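Local coordinates for OmpT protein (Vibrio cholerae serotype O1, PDB 6EHE) that probably acts as a general diffusion porin, a water-filled beta-barrel channel through the outer membrane for ions and small solutes, at residues E192-Y197 / G205-N210. Numbering follows the deposited sequence.
Sequences EVTGEY and GVTYYN. With C8E ((hydroxyethyloxy)tri(ethyloxy)octane), chain C; C8E ((hydroxyethyloxy)tri(ethyloxy)octane), chain G.
Thr194 and Thr207 share one rotamer, with OG1 beside the backbone N and anti to the carbonyl carbon (chi1 -63° and -64°). In this non-hydrogen-bonded pair the two hydroxyls meet above the backbones, on the face that also carries Glu192 and Tyr209. Thr207 OG1 donates to Thr194 OG1 at 2.5 Å. Thr194 OG1 is also modelled pointing at Glu192 OE2 on its own strand, but the spacing is too short for the bond to be taken as secure. Thr207 OG1 is also hydrogen-bonded to the backbone N of Ala91. The Glu192 chain bends at chi2 (-85°), which turns its carboxylate along the strand to Thr194. CB of Glu192 lies over the centre of the Tyr209 ring, a CH-pi contact of 3.4 Å to the centroid. The phenol OH of Tyr209 is hydrogen-bonded to Tyr146 OH. The strands form an antiparallel beta hairpin in the wall of the 16-stranded porin barrel. The face with Glu192, Thr194, Thr207 and Tyr209 looks into the barrel, where Leu102 packs on Thr207 and Tyr209. Two hydrogen-bonded pairs hold the backbones together: Val193 with Tyr208, and Gly195 with Val206. Val193, Val206 and Tyr208 lie on the outer face, where detergent binds. One detergent molecule runs over Gly195, its C16 3.5 Å from Val193 CG1. Its C11 meets the Tyr208 ring at the edge, in plane. A second detergent molecule lays C6 over the Tyr197 ring, 3.7 Å from CD1 of Tyr197.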
ATOM      1  N   GLU A 192      -0.308 -12.154   7.059  1.00 28.67           N
ATOM      2  CA  GLU A 192       1.010 -11.737   6.619  1.00 32.31           C
ATOM      3  C   GLU A 192       2.020 -11.909   7.750  1.00 37.17           C
ATOM      4  O   GLU A 192       1.734 -11.555   8.906  1.00 37.42           O
ATOM      5  CB  GLU A 192       0.938 -10.254   6.197  1.00 36.76           C
ATOM      6  CG  GLU A 192       2.249  -9.513   6.040  1.00 37.36           C
ATOM      7  CD  GLU A 192       2.815  -8.929   7.320  1.00 37.84           C
ATOM      8  OE1 GLU A 192       2.092  -8.328   8.141  1.00 32.77           O
ATOM      9  OE2 GLU A 192       4.036  -9.109   7.496  1.00 40.67           O
ATOM     10  N   VAL A 193       3.217 -12.376   7.405  1.00 30.39           N
ATOM     11  CA  VAL A 193       4.364 -12.301   8.309  1.00 31.59           C
ATOM     12  C   VAL A 193       5.552 -11.693   7.558  1.00 36.76           C
ATOM     13  O   VAL A 193       5.867 -12.102   6.430  1.00 36.86           O
ATOM     14  CB  VAL A 193       4.732 -13.687   8.877  1.00 34.09           C
ATOM     15  CG1 VAL A 193       5.989 -13.583   9.662  1.00 40.35           C
ATOM     16  CG2 VAL A 193       3.612 -14.237   9.767  1.00 29.41           C
ATOM     17  N   THR A 194       6.232 -10.733   8.184  1.00 31.19           N
ATOM     18  CA  THR A 194       7.373 -10.075   7.567  1.00 30.74           C
ATOM     19  C   THR A 194       8.539 -10.071   8.542  1.00 34.03           C
ATOM     20  O   THR A 194       8.350  -9.869   9.748  1.00 33.85           O
ATOM     21  CB  THR A 194       7.022  -8.614   7.152  1.00 33.42           C
ATOM     22  OG1 THR A 194       5.985  -8.628   6.154  1.00 34.60           O
ATOM     23  CG2 THR A 194       8.245  -7.830   6.625  1.00 28.94           C
ATOM     24  N   GLY A 195       9.730 -10.277   8.013  1.00 33.86           N
ATOM     25  CA  GLY A 195      10.948 -10.024   8.766  1.00 34.11           C
ATOM     26  C   GLY A 195      11.907  -9.216   7.939  1.00 31.15           C
ATOM     27  O   GLY A 195      12.098  -9.487   6.760  1.00 36.23           O
ATOM     28  N   GLU A 196      12.514  -8.195   8.570  1.00 38.94           N
ATOM     29  CA  GLU A 196      13.474  -7.282   7.945  1.00 40.35           C
ATOM     30  C   GLU A 196      14.753  -7.243   8.773  1.00 41.60           C
ATOM     31  O   GLU A 196      14.733  -6.854   9.950  1.00 46.30           O
ATOM     32  CB  GLU A 196      12.895  -5.860   7.801  1.00 40.36           C
ATOM     33  CG  GLU A 196      11.603  -5.812   6.972  1.00 39.56           C
ATOM     34  CD  GLU A 196      11.082  -4.405   6.744  1.00 37.73           C
ATOM     35  OE1 GLU A 196      11.485  -3.767   5.750  1.00 39.36           O
ATOM     36  OE2 GLU A 196      10.257  -3.936   7.559  1.00 45.32           O
ATOM     37  N   TYR A 197      15.862  -7.596   8.139  1.00 43.28           N
ATOM     38  CA  TYR A 197      17.152  -7.826   8.772  1.00 38.76           C
ATOM     39  C   TYR A 197      18.109  -6.736   8.322  1.00 45.92           C
ATOM     40  O   TYR A 197      18.368  -6.601   7.115  1.00 42.25           O
ATOM     41  CB  TYR A 197      17.705  -9.193   8.374  1.00 38.32           C
ATOM     42  CG  TYR A 197      16.844 -10.379   8.774  1.00 40.82           C
ATOM     43  CD1 TYR A 197      15.672 -10.686   8.090  1.00 39.56           C
ATOM     44  CD2 TYR A 197      17.214 -11.196   9.826  1.00 39.07           C
ATOM     45  CE1 TYR A 197      14.889 -11.748   8.449  1.00 37.38           C
ATOM     46  CE2 TYR A 197      16.445 -12.264  10.185  1.00 42.66           C
ATOM     47  CZ  TYR A 197      15.281 -12.541   9.498  1.00 41.40           C
ATOM     48  OH  TYR A 197      14.514 -13.614   9.888  1.00 43.18           O
ATOM     49  N   GLY A 205      14.499  -8.039   3.433  1.00 31.22           N
ATOM     50  CA  GLY A 205      13.146  -8.257   3.919  1.00 31.86           C
ATOM     51  C   GLY A 205      12.525  -9.458   3.228  1.00 32.75           C
ATOM     52  O   GLY A 205      12.744  -9.667   2.037  1.00 34.26           O
ATOM     53  N   VAL A 206      11.764 -10.235   3.991  1.00 30.33           N
ATOM     54  CA  VAL A 206      10.941 -11.305   3.443  1.00 36.13           C
ATOM     55  C   VAL A 206       9.531 -11.131   3.991  1.00 35.82           C
ATOM     56  O   VAL A 206       9.351 -11.015   5.211  1.00 36.31           O
ATOM     57  CB  VAL A 206      11.474 -12.709   3.803  1.00 37.00           C
ATOM     58  CG1 VAL A 206      10.495 -13.767   3.320  1.00 31.25           C
ATOM     59  CG2 VAL A 206      12.840 -12.961   3.185  1.00 37.54           C
ATOM     60  N   THR A 207       8.534 -11.133   3.098  1.00 30.91           N
ATOM     61  CA  THR A 207       7.132 -11.122   3.501  1.00 33.10           C
ATOM     62  C   THR A 207       6.399 -12.301   2.864  1.00 34.59           C
ATOM     63  O   THR A 207       6.490 -12.520   1.656  1.00 35.68           O
ATOM     64  CB  THR A 207       6.438  -9.810   3.128  1.00 30.79           C
ATOM     65  OG1 THR A 207       7.040  -8.729   3.838  1.00 32.16           O
ATOM     66  CG2 THR A 207       4.965  -9.820   3.500  1.00 27.20           C
ATOM     67  N   TYR A 208       5.698 -13.064   3.693  1.00 35.23           N
ATOM     68  CA  TYR A 208       4.764 -14.085   3.251  1.00 34.47           C
ATOM     69  C   TYR A 208       3.377 -13.522   3.451  1.00 34.89           C
ATOM     70  O   TYR A 208       3.063 -13.037   4.546  1.00 35.54           O
ATOM     71  CB  TYR A 208       4.908 -15.381   4.062  1.00 36.76           C
ATOM     72  CG  TYR A 208       6.289 -16.025   4.022  1.00 42.29           C
ATOM     73  CD1 TYR A 208       6.654 -16.874   2.980  1.00 48.16           C
ATOM     74  CD2 TYR A 208       7.213 -15.806   5.035  1.00 50.23           C
ATOM     75  CE1 TYR A 208       7.903 -17.481   2.946  1.00 53.86           C
ATOM     76  CE2 TYR A 208       8.476 -16.405   5.010  1.00 56.43           C
ATOM     77  CZ  TYR A 208       8.811 -17.237   3.963  1.00 57.83           C
ATOM     78  OH  TYR A 208      10.062 -17.823   3.917  1.00 68.01           O
ATOM     79  N   TYR A 209       2.562 -13.569   2.400  1.00 32.76           N
ATOM     80  CA  TYR A 209       1.165 -13.178   2.463  1.00 32.68           C
ATOM     81  C   TYR A 209       0.300 -14.345   2.028  1.00 30.53           C
ATOM     82  O   TYR A 209       0.641 -15.062   1.092  1.00 38.30           O
ATOM     83  CB  TYR A 209       0.842 -11.950   1.560  1.00 30.38           C
ATOM     84  CG  TYR A 209       0.526 -10.673   2.303  1.00 33.47           C
ATOM     85  CD1 TYR A 209      -0.775 -10.383   2.680  1.00 34.96           C
ATOM     86  CD2 TYR A 209       1.504  -9.739   2.583  1.00 36.18           C
ATOM     87  CE1 TYR A 209      -1.079  -9.230   3.365  1.00 35.94           C
ATOM     88  CE2 TYR A 209       1.199  -8.570   3.234  1.00 30.42           C
ATOM     89  CZ  TYR A 209      -0.100  -8.331   3.642  1.00 34.20           C
ATOM     90  OH  TYR A 209      -0.482  -7.195   4.311  1.00 39.32           O
ATOM     91  N   ASN A 210      -0.832 -14.509   2.682  1.00 32.63           N
ATOM     92  CA  ASN A 210      -1.837 -15.458   2.260  1.00 35.65           C
ATOM     93  C   ASN A 210      -3.137 -14.703   2.166  1.00 33.69           C
ATOM     94  O   ASN A 210      -3.397 -13.824   2.987  1.00 32.04           O
ATOM     95  CB  ASN A 210      -1.993 -16.634   3.230  1.00 40.90           C
ATOM     96  CG  ASN A 210      -3.182 -17.539   2.866  1.00 49.53           C
ATOM     97  OD1 ASN A 210      -4.185 -17.592   3.580  1.00 54.59           O
ATOM     98  ND2 ASN A 210      -3.068 -18.251   1.741  1.00 57.35           N
TER
HETATM   99  C11 C8E C 402      11.676 -16.703   6.299  1.00 58.59           C
HETATM  100  O12 C8E C 402      11.033 -15.566   6.841  1.00 67.39           O
HETATM  101  C13 C8E C 402      11.971 -14.588   7.295  1.00 58.01           C
HETATM  102  C14 C8E C 402      11.569 -14.069   8.673  1.00 48.75           C
HETATM  103  O15 C8E C 402      10.237 -14.519   8.883  1.00 66.45           O
HETATM  104  C16 C8E C 402       9.503 -13.793   9.857  1.00 57.21           C
HETATM  105  C17 C8E C 402      10.353 -13.510  11.105  1.00 58.36           C
HETATM  106  O18 C8E C 402      10.645 -14.674  11.854  1.00 57.94           O
HETATM  107  C19 C8E C 402      12.025 -14.863  12.080  1.00 65.00           C
HETATM  108  C20 C8E C 402      12.323 -14.660  13.569  1.00 66.15           C
HETATM  109  O21 C8E C 402      12.954 -15.812  14.094  1.00 66.82           O
HETATM  110  C3  C8E G 406      14.968 -15.395   5.904  1.00 51.33           C
HETATM  111  C4  C8E G 406      16.148 -14.898   6.732  1.00 52.69           C
HETATM  112  C5  C8E G 406      17.257 -14.345   5.835  1.00 44.83           C
HETATM  113  C6  C8E G 406      17.929 -13.171   6.531  1.00 47.01           C
HETATM  114  C7  C8E G 406      19.430 -13.169   6.337  1.00 45.00           C
HETATM  115  C8  C8E G 406      20.105 -14.024   7.410  1.00 51.56           C